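Local coordinates for major capsid protein (Faustovirus, PDB 5J7O), which forms the trimeric double jelly-roll building block of the capsid of this large double-stranded DNA virus, at residues A67-Y71 with N398-T402; E423-V429 with P606-S611; A431-Q437 with F592-S598. All coordinates share one frame; numbering follows the deposited sequence.

How the contacts relate
Contacts 2 and 3 belong to one unit, whereas contact 1 lies apart at an edge of the subunit. The centres of contacts 2 and 3 are about 10 Å apart. Each pairs a strand of the succession 415-428, 432-436 with one of the succession 592-597, 607-620, so contact 3 is nested along the chain inside contact 2. The two sheets meet face to face: Gln424 NE2 lies 2.9 Å from Leu436 O in a probable hydrogen bond, and Ser611 OG bonds to Gln437 OE1, also at 2.9 Å. Contact 1, whose centre is about 44 Å from that of contact 2 and 48 Å from that of contact 3, borders both other subunits of the trimer.

Contact 1: A67-Y71 with N398-T402; sequences AAMGY and NIFVT
Met69 and Ile399 lie on the same face of an antiparallel ladder, and their side chains meet at an oblique angle, with the Met69 methyl CE 3.6 Å from the Ile399 branch CG2. The methionine is folded to make this contact: CG sits between the backbone N and the carbonyl carbon (chi1 65°), and further bends at chi2 and chi3 carry CE along the strand to the isoleucine. At the other end of the same side chain, CB approaches Val401 CG1 at 4.0 Å, so one residue spans two on the opposing strand. The Tyr71 side chain contributes little more than its CB here, because its ring leads off toward the third subunit, where OH bonds to the carbonyl of Cys572 of that chain.

Gly70 and Phe400 form the hydrogen-bonded pair. Phe400 N donates to Gly70 O at 2.7 Å and nearly straight (170°), while Gly70 N returns a bond to Phe400 O at 3.0 Å. The Phe400 side chain stands on the face turned from Met69, and its ring presents an edge to Gly70 O, with CD1 3.6 Å from that oxygen. Past the ladder, methyl meets methyl where Ala68 CB touches Thr402 CG2 at 3.6 Å, just before helix 403-412, for which Thr402 is the N-cap. Ala68 and Thr402 also pack on Met20 and Asn22 of the second subunit. The arrangement is an antiparallel strand pair of a jelly-roll capsid protein, joining strands 69-76 and 389-401 where the subunits of the trimer meet.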
ATOM      1  N   ALA B  67     -16.771  -0.700 -36.105  1.00 40.45           N
ATOM      2  CA  ALA B  67     -17.838  -1.575 -36.566  1.00 42.01           C
ATOM      3  C   ALA B  67     -18.790  -1.850 -35.415  1.00 42.38           C
ATOM      4  O   ALA B  67     -18.371  -2.330 -34.357  1.00 41.56           O
ATOM      5  CB  ALA B  67     -17.255  -2.879 -37.112  1.00 32.58           C
ATOM      6  N   ALA B  68     -20.064  -1.517 -35.623  1.00 44.56           N
ATOM      7  CA  ALA B  68     -21.040  -1.491 -34.540  1.00 44.74           C
ATOM      8  C   ALA B  68     -21.016  -2.783 -33.738  1.00 44.30           C
ATOM      9  O   ALA B  68     -21.047  -3.882 -34.300  1.00 43.62           O
ATOM     10  CB  ALA B  68     -22.441  -1.245 -35.103  1.00 44.58           C
ATOM     11  N   MET B  69     -20.941  -2.641 -32.417  1.00 45.26           N
ATOM     12  CA  MET B  69     -20.920  -3.792 -31.530  1.00 47.65           C
ATOM     13  C   MET B  69     -21.541  -3.412 -30.196  1.00 48.38           C
ATOM     14  O   MET B  69     -21.625  -2.236 -29.833  1.00 50.57           O
ATOM     15  CB  MET B  69     -19.495  -4.331 -31.324  1.00 50.41           C
ATOM     16  CG  MET B  69     -18.529  -3.385 -30.610  1.00 55.02           C
ATOM     17  SD  MET B  69     -18.658  -3.370 -28.805  1.00 59.45           S
ATOM     18  CE  MET B  69     -18.734  -5.122 -28.448  1.00 59.13           C
ATOM     19  N   GLY B  70     -21.971  -4.436 -29.469  1.00 47.33           N
ATOM     20  CA  GLY B  70     -22.454  -4.273 -28.112  1.00 45.71           C
ATOM     21  C   GLY B  70     -22.335  -5.594 -27.392  1.00 43.72           C
ATOM     22  O   GLY B  70     -22.293  -6.658 -28.017  1.00 44.06           O
ATOM     23  N   TYR B  71     -22.267  -5.523 -26.066  1.00 41.23           N
ATOM     24  CA  TYR B  71     -22.131  -6.727 -25.263  1.00 41.81           C
ATOM     25  C   TYR B  71     -23.204  -6.774 -24.184  1.00 43.07           C
ATOM     26  O   TYR B  71     -23.843  -5.771 -23.860  1.00 44.61           O
ATOM     27  CB  TYR B  71     -20.727  -6.852 -24.636  1.00 40.72           C
ATOM     28  CG  TYR B  71     -20.316  -5.752 -23.678  1.00 40.63           C
ATOM     29  CD1 TYR B  71     -20.712  -5.774 -22.346  1.00 40.27           C
ATOM     30  CD2 TYR B  71     -19.492  -4.714 -24.097  1.00 40.40           C
ATOM     31  CE1 TYR B  71     -20.325  -4.779 -21.467  1.00 39.53           C
ATOM     32  CE2 TYR B  71     -19.099  -3.716 -23.226  1.00 39.85           C
ATOM     33  CZ  TYR B  71     -19.517  -3.754 -21.913  1.00 39.27           C
ATOM     34  OH  TYR B  71     -19.127  -2.763 -21.042  1.00 37.76           O
ATOM     35  N   ASN B 398     -21.428 -11.766 -23.762  1.00 33.39           N
ATOM     36  CA  ASN B 398     -21.801 -12.084 -25.133  1.00 35.62           C
ATOM     37  C   ASN B 398     -21.717 -10.830 -25.989  1.00 35.73           C
ATOM     38  O   ASN B 398     -22.340  -9.813 -25.668  1.00 37.19           O
ATOM     39  CB  ASN B 398     -23.209 -12.679 -25.196  1.00 37.76           C
ATOM     40  CG  ASN B 398     -23.246 -14.121 -24.740  1.00 39.09           C
ATOM     41  OD1 ASN B 398     -23.188 -15.042 -25.556  1.00 39.82           O
ATOM     42  ND2 ASN B 398     -23.334 -14.329 -23.432  1.00 41.71           N
ATOM     43  N   ILE B 399     -20.958 -10.911 -27.078  1.00 35.81           N
ATOM     44  CA  ILE B 399     -20.706  -9.777 -27.959  1.00 35.69           C
ATOM     45  C   ILE B 399     -21.561  -9.922 -29.211  1.00 36.62           C
ATOM     46  O   ILE B 399     -21.612 -10.999 -29.817  1.00 36.93           O
ATOM     47  CB  ILE B 399     -19.214  -9.676 -28.317  1.00 36.10           C
ATOM     48  CG1 ILE B 399     -18.388  -9.383 -27.062  1.00 36.64           C
ATOM     49  CG2 ILE B 399     -18.982  -8.613 -29.379  1.00 35.72           C
ATOM     50  CD1 ILE B 399     -16.912  -9.199 -27.330  1.00 37.99           C
ATOM     51  N   PHE B 400     -22.231  -8.838 -29.594  1.00 37.69           N
ATOM     52  CA  PHE B 400     -23.074  -8.798 -30.780  1.00 40.87           C
ATOM     53  C   PHE B 400     -22.488  -7.812 -31.780  1.00 42.74           C
ATOM     54  O   PHE B 400     -22.050  -6.721 -31.402  1.00 41.53           O
ATOM     55  CB  PHE B 400     -24.511  -8.393 -30.424  1.00 42.10           C
ATOM     56  CG  PHE B 400     -25.171  -9.305 -29.429  1.00 45.06           C
ATOM     57  CD1 PHE B 400     -24.936  -9.158 -28.071  1.00 46.42           C
ATOM     58  CD2 PHE B 400     -26.030 -10.306 -29.850  1.00 46.52           C
ATOM     59  CE1 PHE B 400     -25.541  -9.995 -27.153  1.00 47.27           C
ATOM     60  CE2 PHE B 400     -26.641 -11.145 -28.937  1.00 46.71           C
ATOM     61  CZ  PHE B 400     -26.395 -10.990 -27.587  1.00 47.55           C
ATOM     62  N   VAL B 401     -22.472  -8.202 -33.055  1.00 44.42           N
ATOM     63  CA  VAL B 401     -21.951  -7.369 -34.132  1.00 44.12           C
ATOM     64  C   VAL B 401     -22.930  -7.413 -35.298  1.00 50.30           C
ATOM     65  O   VAL B 401     -23.834  -8.250 -35.352  1.00 52.07           O
ATOM     66  CB  VAL B 401     -20.545  -7.813 -34.593  1.00 38.45           C
ATOM     67  CG1 VAL B 401     -19.537  -7.669 -33.458  1.00 34.47           C
ATOM     68  CG2 VAL B 401     -20.581  -9.244 -35.107  1.00 36.26           C
ATOM     69  N   THR B 402     -22.740  -6.492 -36.241  1.00 55.51           N
ATOM     70  CA  THR B 402     -23.633  -6.403 -37.386  1.00 56.29           C
ATOM     71  C   THR B 402     -23.492  -7.641 -38.270  1.00 55.44           C
ATOM     72  O   THR B 402     -22.424  -8.257 -38.329  1.00 58.40           O
ATOM     73  CB  THR B 402     -23.337  -5.148 -38.206  1.00 58.80           C
ATOM     74  OG1 THR B 402     -22.022  -5.239 -38.768  1.00 60.95           O
ATOM     75  CG2 THR B 402     -23.426  -3.909 -37.331  1.00 58.03           C
TER

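Contact 2: E423-V429 with P606-S611; sequences EQVQREV and PCDLIS
Arg427 leaves its strand with CG anti to the backbone N (chi1 171°) and then bends at chi2 and chi3, which brings its guanidinium alongside the carboxylate of Asp608; with CG beside its backbone N and anti to its carbonyl carbon (chi1 -64°), Asp608 turns its carboxylate edge to the arginine. The grip is side-on and two-pronged: Arg427 NE bonds to Asp608 OD1 at 2.6 Å, and Arg427 NH2 to Asp608 OD2 at 2.8 Å. Both oxygens use their syn lone pairs, and the two planes are only 16° apart, a geometry that fixes the rotation of both groups. A buried carboxylate is thus paired with an arginine exposed at the surface; the pairing would probably favour the ionised carboxylate.

On the same face, Val425 reaches across to the aspartate, its CG1 lying 3.6 Å from Asp608 CB and 4.1 Å from Ile610 CG1. Helix 203-212 covers this part through Leu204, which touches Val425 and Ile610. At the far end Val429 CG1 rests on Pro606 CB at 3.8 Å, beyond the last strand pair.

The backbone ladder is complete over this length. Gln424 with Ser611, Gln426 with Leu609 and Glu428 with Cys607 each exchange two hydrogen bonds; those from Leu609 N to Gln426 O and from Glu428 N to Cys607 O are both 2.6 Å. Leu609 and Cys607 turn to the opposite face, where Leu609 packs on Val435 of strand 432-436. Strand 607-620 lies between 415-428 and 444-453 in a four-stranded antiparallel sheet; packed against the sheet of strand 432-436, it makes the two-sheet sandwich expected of a jelly roll in a double jelly-roll capsid protein.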
ATOM      1  N   GLU B 423       1.181 -27.321 -17.377  1.00 47.02           N
ATOM      2  CA  GLU B 423       1.659 -27.437 -16.008  1.00 47.99           C
ATOM      3  C   GLU B 423       2.301 -28.797 -15.767  1.00 44.37           C
ATOM      4  O   GLU B 423       1.850 -29.814 -16.304  1.00 41.81           O
ATOM      5  CB  GLU B 423       0.500 -27.217 -15.025  1.00 50.48           C
ATOM      6  CG  GLU B 423       0.680 -27.845 -13.651  1.00 52.03           C
ATOM      7  CD  GLU B 423      -0.530 -27.644 -12.758  1.00 53.33           C
ATOM      8  OE1 GLU B 423      -1.205 -26.602 -12.897  1.00 53.63           O
ATOM      9  OE2 GLU B 423      -0.809 -28.530 -11.922  1.00 53.27           O
ATOM     10  N   GLN B 424       3.366 -28.803 -14.962  1.00 43.06           N
ATOM     11  CA  GLN B 424       3.993 -30.024 -14.478  1.00 42.36           C
ATOM     12  C   GLN B 424       4.427 -29.823 -13.034  1.00 44.84           C
ATOM     13  O   GLN B 424       5.005 -28.788 -12.689  1.00 45.69           O
ATOM     14  CB  GLN B 424       5.203 -30.428 -15.328  1.00 40.66           C
ATOM     15  CG  GLN B 424       6.152 -31.395 -14.629  1.00 40.22           C
ATOM     16  CD  GLN B 424       7.280 -31.868 -15.522  1.00 40.14           C
ATOM     17  OE1 GLN B 424       7.050 -32.351 -16.631  1.00 40.19           O
ATOM     18  NE2 GLN B 424       8.512 -31.733 -15.042  1.00 39.84           N
ATOM     19  N   VAL B 425       4.145 -30.816 -12.195  1.00 45.83           N
ATOM     20  CA  VAL B 425       4.523 -30.799 -10.787  1.00 45.40           C
ATOM     21  C   VAL B 425       5.364 -32.037 -10.512  1.00 45.83           C
ATOM     22  O   VAL B 425       4.870 -33.167 -10.620  1.00 46.40           O
ATOM     23  CB  VAL B 425       3.296 -30.754  -9.865  1.00 43.74           C
ATOM     24  CG1 VAL B 425       3.734 -30.706  -8.414  1.00 42.90           C
ATOM     25  CG2 VAL B 425       2.430 -29.555 -10.205  1.00 42.64           C
ATOM     26  N   GLN B 426       6.626 -31.824 -10.155  1.00 44.07           N
ATOM     27  CA  GLN B 426       7.567 -32.897  -9.858  1.00 44.72           C
ATOM     28  C   GLN B 426       7.920 -32.843  -8.378  1.00 43.92           C
ATOM     29  O   GLN B 426       8.501 -31.857  -7.913  1.00 44.82           O
ATOM     30  CB  GLN B 426       8.828 -32.767 -10.713  1.00 47.30           C
ATOM     31  CG  GLN B 426       9.910 -33.788 -10.390  1.00 50.82           C
ATOM     32  CD  GLN B 426       9.636 -35.143 -11.008  1.00 55.01           C
ATOM     33  OE1 GLN B 426       9.693 -35.304 -12.227  1.00 56.49           O
ATOM     34  NE2 GLN B 426       9.336 -36.128 -10.169  1.00 56.56           N
ATOM     35  N   ARG B 427       7.567 -33.892  -7.643  1.00 40.85           N
ATOM     36  CA  ARG B 427       7.948 -33.977  -6.242  1.00 39.30           C
ATOM     37  C   ARG B 427       9.426 -34.316  -6.124  1.00 40.51           C
ATOM     38  O   ARG B 427       9.935 -35.198  -6.822  1.00 41.48           O
ATOM     39  CB  ARG B 427       7.117 -35.022  -5.500  1.00 39.99           C
ATOM     40  CG  ARG B 427       7.636 -35.277  -4.097  1.00 42.55           C
ATOM     41  CD  ARG B 427       6.520 -35.500  -3.111  1.00 42.98           C
ATOM     42  NE  ARG B 427       5.576 -34.390  -3.062  1.00 42.32           N
ATOM     43  CZ  ARG B 427       4.597 -34.291  -2.169  1.00 39.62           C
ATOM     44  NH1 ARG B 427       4.444 -35.234  -1.248  1.00 39.12           N
ATOM     45  NH2 ARG B 427       3.776 -33.251  -2.193  1.00 37.54           N
ATOM     46  N   GLU B 428      10.112 -33.609  -5.231  1.00 39.58           N
ATOM     47  CA  GLU B 428      11.553 -33.728  -5.086  1.00 38.47           C
ATOM     48  C   GLU B 428      11.929 -33.943  -3.629  1.00 37.88           C
ATOM     49  O   GLU B 428      11.327 -33.356  -2.725  1.00 36.13           O
ATOM     50  CB  GLU B 428      12.264 -32.476  -5.614  1.00 38.29           C
ATOM     51  CG  GLU B 428      12.240 -32.325  -7.123  1.00 39.71           C
ATOM     52  CD  GLU B 428      13.292 -33.171  -7.812  1.00 43.23           C
ATOM     53  OE1 GLU B 428      13.970 -33.963  -7.125  1.00 44.08           O
ATOM     54  OE2 GLU B 428      13.447 -33.037  -9.044  1.00 45.39           O
ATOM     55  N   VAL B 429      12.926 -34.799  -3.414  1.00 39.49           N
ATOM     56  CA  VAL B 429      13.671 -34.869  -2.166  1.00 40.41           C
ATOM     57  C   VAL B 429      15.156 -34.627  -2.391  1.00 42.28           C
ATOM     58  O   VAL B 429      15.957 -34.790  -1.470  1.00 42.60           O
ATOM     59  CB  VAL B 429      13.437 -36.210  -1.442  1.00 38.63           C
ATOM     60  CG1 VAL B 429      11.986 -36.335  -1.005  1.00 38.96           C
ATOM     61  CG2 VAL B 429      13.839 -37.375  -2.334  1.00 37.61           C
ATOM     62  N   PRO B 606      10.323 -32.835   1.715  1.00 45.36           N
ATOM     63  CA  PRO B 606       9.980 -32.992   0.298  1.00 43.45           C
ATOM     64  C   PRO B 606       9.246 -31.772  -0.233  1.00 40.90           C
ATOM     65  O   PRO B 606       8.426 -31.165   0.460  1.00 39.40           O
ATOM     66  CB  PRO B 606       9.085 -34.238   0.282  1.00 43.49           C
ATOM     67  CG  PRO B 606       8.534 -34.324   1.663  1.00 44.17           C
ATOM     68  CD  PRO B 606       9.613 -33.805   2.567  1.00 44.95           C
ATOM     69  N   CYS B 607       9.554 -31.413  -1.477  1.00 40.26           N
ATOM     70  CA  CYS B 607       8.957 -30.259  -2.129  1.00 40.22           C
ATOM     71  C   CYS B 607       8.497 -30.642  -3.528  1.00 40.36           C
ATOM     72  O   CYS B 607       8.953 -31.631  -4.108  1.00 39.91           O
ATOM     73  CB  CYS B 607       9.941 -29.082  -2.208  1.00 41.10           C
ATOM     74  SG  CYS B 607      10.613 -28.543  -0.619  1.00 42.02           S
ATOM     75  N   ASP B 608       7.582 -29.841  -4.066  1.00 39.54           N
ATOM     76  CA  ASP B 608       7.036 -30.039  -5.401  1.00 39.25           C
ATOM     77  C   ASP B 608       7.541 -28.926  -6.309  1.00 37.72           C
ATOM     78  O   ASP B 608       7.253 -27.748  -6.070  1.00 37.01           O
ATOM     79  CB  ASP B 608       5.507 -30.051  -5.371  1.00 40.36           C
ATOM     80  CG  ASP B 608       4.948 -31.207  -4.565  1.00 40.18           C
ATOM     81  OD1 ASP B 608       5.559 -32.295  -4.579  1.00 40.12           O
ATOM     82  OD2 ASP B 608       3.895 -31.026  -3.917  1.00 41.65           O
ATOM     83  N   LEU B 609       8.290 -29.297  -7.346  1.00 38.27           N
ATOM     84  CA  LEU B 609       8.758 -28.323  -8.331  1.00 38.27           C
ATOM     85  C   LEU B 609       7.618 -28.053  -9.303  1.00 39.99           C
ATOM     86  O   LEU B 609       7.325 -28.866 -10.182  1.00 40.80           O
ATOM     87  CB  LEU B 609       9.999 -28.827  -9.057  1.00 36.72           C
ATOM     88  CG  LEU B 609      10.690 -27.736  -9.879  1.00 35.19           C
ATOM     89  CD1 LEU B 609      11.338 -26.707  -8.962  1.00 33.45           C
ATOM     90  CD2 LEU B 609      11.705 -28.322 -10.845  1.00 34.61           C
ATOM     91  N   ILE B 610       6.972 -26.903  -9.144  1.00 40.46           N
ATOM     92  CA  ILE B 610       5.804 -26.533  -9.932  1.00 39.54           C
ATOM     93  C   ILE B 610       6.265 -25.677 -11.102  1.00 40.31           C
ATOM     94  O   ILE B 610       6.896 -24.630 -10.907  1.00 38.51           O
ATOM     95  CB  ILE B 610       4.767 -25.793  -9.075  1.00 37.58           C
ATOM     96  CG1 ILE B 610       4.382 -26.646  -7.865  1.00 37.22           C
ATOM     97  CG2 ILE B 610       3.543 -25.440  -9.904  1.00 36.62           C
ATOM     98  CD1 ILE B 610       3.526 -25.920  -6.854  1.00 36.52           C
ATOM     99  N   SER B 611       5.953 -26.120 -12.320  1.00 42.67           N
ATOM    100  CA  SER B 611       6.328 -25.414 -13.542  1.00 41.66           C
ATOM    101  C   SER B 611       5.092 -25.289 -14.422  1.00 40.28           C
ATOM    102  O   SER B 611       4.567 -26.296 -14.909  1.00 42.85           O
ATOM    103  CB  SER B 611       7.451 -26.143 -14.278  1.00 44.57           C
ATOM    104  OG  SER B 611       7.609 -25.642 -15.594  1.00 47.83           O
TER

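Contact 3: A431-Q437 with F592-S598; sequences AADQVLQ and FYIEYTS
Tyr596 and Asp433 make the close-packed part of this contact. The tyrosine's CG stands between its backbone N and carbonyl carbon (chi1 74°), which sets the ring over the Ala432-Asp433 peptide. One ring face then takes Asp433 N, 3.7 Å above its plane, and Asp433 CB comes within 3.5 Å of Tyr596 CE2. The phenol oxygen bonds to the carbonyl of Asn430. On the same buried face, Val435 CG2 meets the edge of the Tyr596 ring, and the Gln437 side chain crosses that of Ile594 at about a right angle, with Gln437 CD 3.9 Å from Ile594 CD1. Gln437 NE2 also donates to Val435 O at 3.1 Å, while Gln437 OE1 accepts from Gln439 NE2 and bonds to Ser611 OG; the Val435 carbonyl is shared with Ile594 N, the two donors arriving from opposite faces of its plane.

The other face is the solvent side, though its contacts are scarcely longer. Here Leu436 CD1 sits over one face of the Tyr593 ring, 4.0 Å from its centroid, in a CH-pi contact. Next to it, the exposed Gln434 lays its CG against Glu595 CG at 3.6 Å, with amide and carboxylate planes 85° apart; the Glu595 carboxylate is committed to a salt bridge with Arg528.

The backbone pairing weakens at its end, where Ser598 N makes only a weak bond to Ala431 O. Strand 432-436 is an outermost strand of its four-stranded antiparallel sheet, and 592-597 lies between it and 526-531. The face carrying Val435, Ile594 and Tyr596 packs on strands 415-428 and 444-453 of the facing sheet.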
ATOM      1  N   ALA B 431      18.427 -32.239  -3.179  1.00 41.24           N
ATOM      2  CA  ALA B 431      18.845 -30.858  -2.963  1.00 38.51           C
ATOM      3  C   ALA B 431      19.105 -30.135  -4.276  1.00 38.90           C
ATOM      4  O   ALA B 431      18.994 -28.905  -4.341  1.00 39.42           O
ATOM      5  CB  ALA B 431      20.092 -30.820  -2.080  1.00 36.06           C
ATOM      6  N   ALA B 432      19.452 -30.874  -5.327  1.00 39.58           N
ATOM      7  CA  ALA B 432      19.683 -30.303  -6.645  1.00 40.27           C
ATOM      8  C   ALA B 432      19.297 -31.342  -7.685  1.00 43.22           C
ATOM      9  O   ALA B 432      19.612 -32.525  -7.530  1.00 44.79           O
ATOM     10  CB  ALA B 432      21.143 -29.879  -6.829  1.00 37.60           C
ATOM     11  N   ASP B 433      18.613 -30.901  -8.739  1.00 44.97           N
ATOM     12  CA  ASP B 433      18.151 -31.842  -9.747  1.00 48.26           C
ATOM     13  C   ASP B 433      17.887 -31.111 -11.054  1.00 49.06           C
ATOM     14  O   ASP B 433      17.733 -29.887 -11.089  1.00 48.36           O
ATOM     15  CB  ASP B 433      16.892 -32.584  -9.286  1.00 50.24           C
ATOM     16  CG  ASP B 433      16.680 -33.889 -10.027  1.00 50.39           C
ATOM     17  OD1 ASP B 433      17.407 -34.139 -11.012  1.00 49.94           O
ATOM     18  OD2 ASP B 433      15.784 -34.663  -9.628  1.00 50.30           O
ATOM     19  N   GLN B 434      17.834 -31.894 -12.128  1.00 51.04           N
ATOM     20  CA  GLN B 434      17.564 -31.412 -13.479  1.00 52.51           C
ATOM     21  C   GLN B 434      16.279 -32.088 -13.940  1.00 52.89           C
ATOM     22  O   GLN B 434      16.253 -33.307 -14.140  1.00 56.85           O
ATOM     23  CB  GLN B 434      18.728 -31.723 -14.420  1.00 54.93           C
ATOM     24  CG  GLN B 434      20.106 -31.352 -13.872  1.00 57.09           C
ATOM     25  CD  GLN B 434      20.630 -32.348 -12.851  1.00 59.57           C
ATOM     26  OE1 GLN B 434      20.549 -33.561 -13.050  1.00 62.19           O
ATOM     27  NE2 GLN B 434      21.156 -31.840 -11.742  1.00 58.93           N
ATOM     28  N   VAL B 435      15.219 -31.303 -14.101  1.00 47.64           N
ATOM     29  CA  VAL B 435      13.868 -31.828 -14.261  1.00 45.03           C
ATOM     30  C   VAL B 435      13.425 -31.595 -15.699  1.00 44.06           C
ATOM     31  O   VAL B 435      13.194 -30.452 -16.112  1.00 44.31           O
ATOM     32  CB  VAL B 435      12.894 -31.180 -13.268  1.00 43.95           C
ATOM     33  CG1 VAL B 435      11.525 -31.833 -13.362  1.00 45.78           C
ATOM     34  CG2 VAL B 435      13.450 -31.277 -11.855  1.00 42.34           C
ATOM     35  N   LEU B 436      13.297 -32.680 -16.461  1.00 43.18           N
ATOM     36  CA  LEU B 436      12.745 -32.590 -17.806  1.00 43.69           C
ATOM     37  C   LEU B 436      11.289 -32.151 -17.743  1.00 43.17           C
ATOM     38  O   LEU B 436      10.505 -32.669 -16.942  1.00 41.75           O
ATOM     39  CB  LEU B 436      12.860 -33.935 -18.523  1.00 44.74           C
ATOM     40  CG  LEU B 436      12.204 -34.006 -19.906  1.00 44.76           C
ATOM     41  CD1 LEU B 436      12.965 -33.163 -20.919  1.00 45.85           C
ATOM     42  CD2 LEU B 436      12.083 -35.446 -20.382  1.00 44.41           C
ATOM     43  N   GLN B 437      10.930 -31.191 -18.589  1.00 43.72           N
ATOM     44  CA  GLN B 437       9.583 -30.624 -18.618  1.00 42.59           C
ATOM     45  C   GLN B 437       8.817 -31.300 -19.751  1.00 45.22           C
ATOM     46  O   GLN B 437       8.803 -30.827 -20.888  1.00 45.99           O
ATOM     47  CB  GLN B 437       9.642 -29.111 -18.786  1.00 40.43           C
ATOM     48  CG  GLN B 437      10.476 -28.414 -17.721  1.00 38.87           C
ATOM     49  CD  GLN B 437       9.863 -28.530 -16.341  1.00 37.02           C
ATOM     50  OE1 GLN B 437       8.665 -28.314 -16.168  1.00 35.91           O
ATOM     51  NE2 GLN B 437      10.678 -28.883 -15.355  1.00 36.33           N
ATOM     52  N   PHE B 592      13.504 -30.143 -22.798  1.00 53.95           N
ATOM     53  CA  PHE B 592      13.585 -28.918 -22.013  1.00 48.87           C
ATOM     54  C   PHE B 592      13.862 -29.265 -20.558  1.00 46.28           C
ATOM     55  O   PHE B 592      13.191 -30.131 -19.986  1.00 43.78           O
ATOM     56  CB  PHE B 592      12.279 -28.130 -22.141  1.00 45.84           C
ATOM     57  CG  PHE B 592      12.368 -26.708 -21.675  1.00 43.97           C
ATOM     58  CD1 PHE B 592      12.206 -26.390 -20.337  1.00 41.17           C
ATOM     59  CD2 PHE B 592      12.585 -25.686 -22.581  1.00 45.20           C
ATOM     60  CE1 PHE B 592      12.277 -25.079 -19.911  1.00 41.12           C
ATOM     61  CE2 PHE B 592      12.656 -24.373 -22.163  1.00 44.34           C
ATOM     62  CZ  PHE B 592      12.498 -24.069 -20.826  1.00 42.47           C
ATOM     63  N   TYR B 593      14.835 -28.582 -19.953  1.00 44.49           N
ATOM     64  CA  TYR B 593      15.252 -28.875 -18.588  1.00 40.71           C
ATOM     65  C   TYR B 593      15.293 -27.603 -17.756  1.00 40.62           C
ATOM     66  O   TYR B 593      15.835 -26.584 -18.195  1.00 41.73           O
ATOM     67  CB  TYR B 593      16.625 -29.553 -18.561  1.00 38.41           C
ATOM     68  CG  TYR B 593      16.599 -30.991 -19.021  1.00 36.93           C
ATOM     69  CD1 TYR B 593      16.684 -31.307 -20.369  1.00 35.92           C
ATOM     70  CD2 TYR B 593      16.489 -32.030 -18.107  1.00 34.78           C
ATOM     71  CE1 TYR B 593      16.659 -32.620 -20.795  1.00 35.17           C
ATOM     72  CE2 TYR B 593      16.463 -33.346 -18.523  1.00 34.44           C
ATOM     73  CZ  TYR B 593      16.548 -33.635 -19.869  1.00 35.41           C
ATOM     74  OH  TYR B 593      16.524 -34.945 -20.290  1.00 36.27           O
ATOM     75  N   ILE B 594      14.719 -27.674 -16.557  1.00 40.38           N
ATOM     76  CA  ILE B 594      14.859 -26.643 -15.537  1.00 39.12           C
ATOM     77  C   ILE B 594      15.686 -27.238 -14.408  1.00 39.61           C
ATOM     78  O   ILE B 594      15.284 -28.235 -13.793  1.00 40.87           O
ATOM     79  CB  ILE B 594      13.495 -26.154 -15.023  1.00 37.99           C
ATOM     80  CG1 ILE B 594      12.707 -25.480 -16.147  1.00 39.43           C
ATOM     81  CG2 ILE B 594      13.678 -25.204 -13.849  1.00 37.34           C
ATOM     82  CD1 ILE B 594      11.327 -25.017 -15.729  1.00 40.84           C
ATOM     83  N   GLU B 595      16.842 -26.641 -14.141  1.00 39.67           N
ATOM     84  CA  GLU B 595      17.774 -27.136 -13.138  1.00 41.75           C
ATOM     85  C   GLU B 595      17.769 -26.201 -11.938  1.00 40.78           C
ATOM     86  O   GLU B 595      17.810 -24.978 -12.100  1.00 40.66           O
ATOM     87  CB  GLU B 595      19.183 -27.254 -13.718  1.00 45.40           C
ATOM     88  CG  GLU B 595      19.240 -28.037 -15.015  1.00 50.48           C
ATOM     89  CD  GLU B 595      20.637 -28.109 -15.591  1.00 54.61           C
ATOM     90  OE1 GLU B 595      20.786 -28.593 -16.733  1.00 55.25           O
ATOM     91  OE2 GLU B 595      21.588 -27.681 -14.903  1.00 57.58           O
ATOM     92  N   TYR B 596      17.721 -26.778 -10.740  1.00 40.17           N
ATOM     93  CA  TYR B 596      17.657 -26.007  -9.510  1.00 37.38           C
ATOM     94  C   TYR B 596      18.690 -26.524  -8.519  1.00 35.33           C
ATOM     95  O   TYR B 596      19.134 -27.672  -8.588  1.00 33.24           O
ATOM     96  CB  TYR B 596      16.261 -26.078  -8.872  1.00 36.13           C
ATOM     97  CG  TYR B 596      15.964 -27.411  -8.214  1.00 34.62           C
ATOM     98  CD1 TYR B 596      16.259 -27.630  -6.871  1.00 31.34           C
ATOM     99  CD2 TYR B 596      15.393 -28.450  -8.935  1.00 35.59           C
ATOM    100  CE1 TYR B 596      16.000 -28.844  -6.272  1.00 31.41           C
ATOM    101  CE2 TYR B 596      15.124 -29.668  -8.340  1.00 35.16           C
ATOM    102  CZ  TYR B 596      15.430 -29.859  -7.009  1.00 33.26           C
ATOM    103  OH  TYR B 596      15.166 -31.069  -6.411  1.00 32.40           O
ATOM    104  N   THR B 597      19.054 -25.653  -7.583  1.00 35.11           N
ATOM    105  CA  THR B 597      19.776 -26.037  -6.379  1.00 37.89           C
ATOM    106  C   THR B 597      19.022 -25.479  -5.183  1.00 39.74           C
ATOM    107  O   THR B 597      18.477 -24.373  -5.244  1.00 40.18           O
ATOM    108  CB  THR B 597      21.223 -25.528  -6.384  1.00 38.99           C
ATOM    109  OG1 THR B 597      21.252 -24.155  -6.792  1.00 44.15           O
ATOM    110  CG2 THR B 597      22.077 -26.357  -7.329  1.00 35.60           C
ATOM    111  N   SER B 598      18.980 -26.252  -4.101  1.00 39.90           N
ATOM    112  CA  SER B 598      18.155 -25.923  -2.950  1.00 41.07           C
ATOM    113  C   SER B 598      18.955 -26.062  -1.665  1.00 41.00           C
ATOM    114  O   SER B 598      19.753 -26.992  -1.515  1.00 41.77           O
ATOM    115  CB  SER B 598      16.917 -26.825  -2.884  1.00 42.68           C
ATOM    116  OG  SER B 598      16.098 -26.490  -1.778  1.00 44.31           O
TER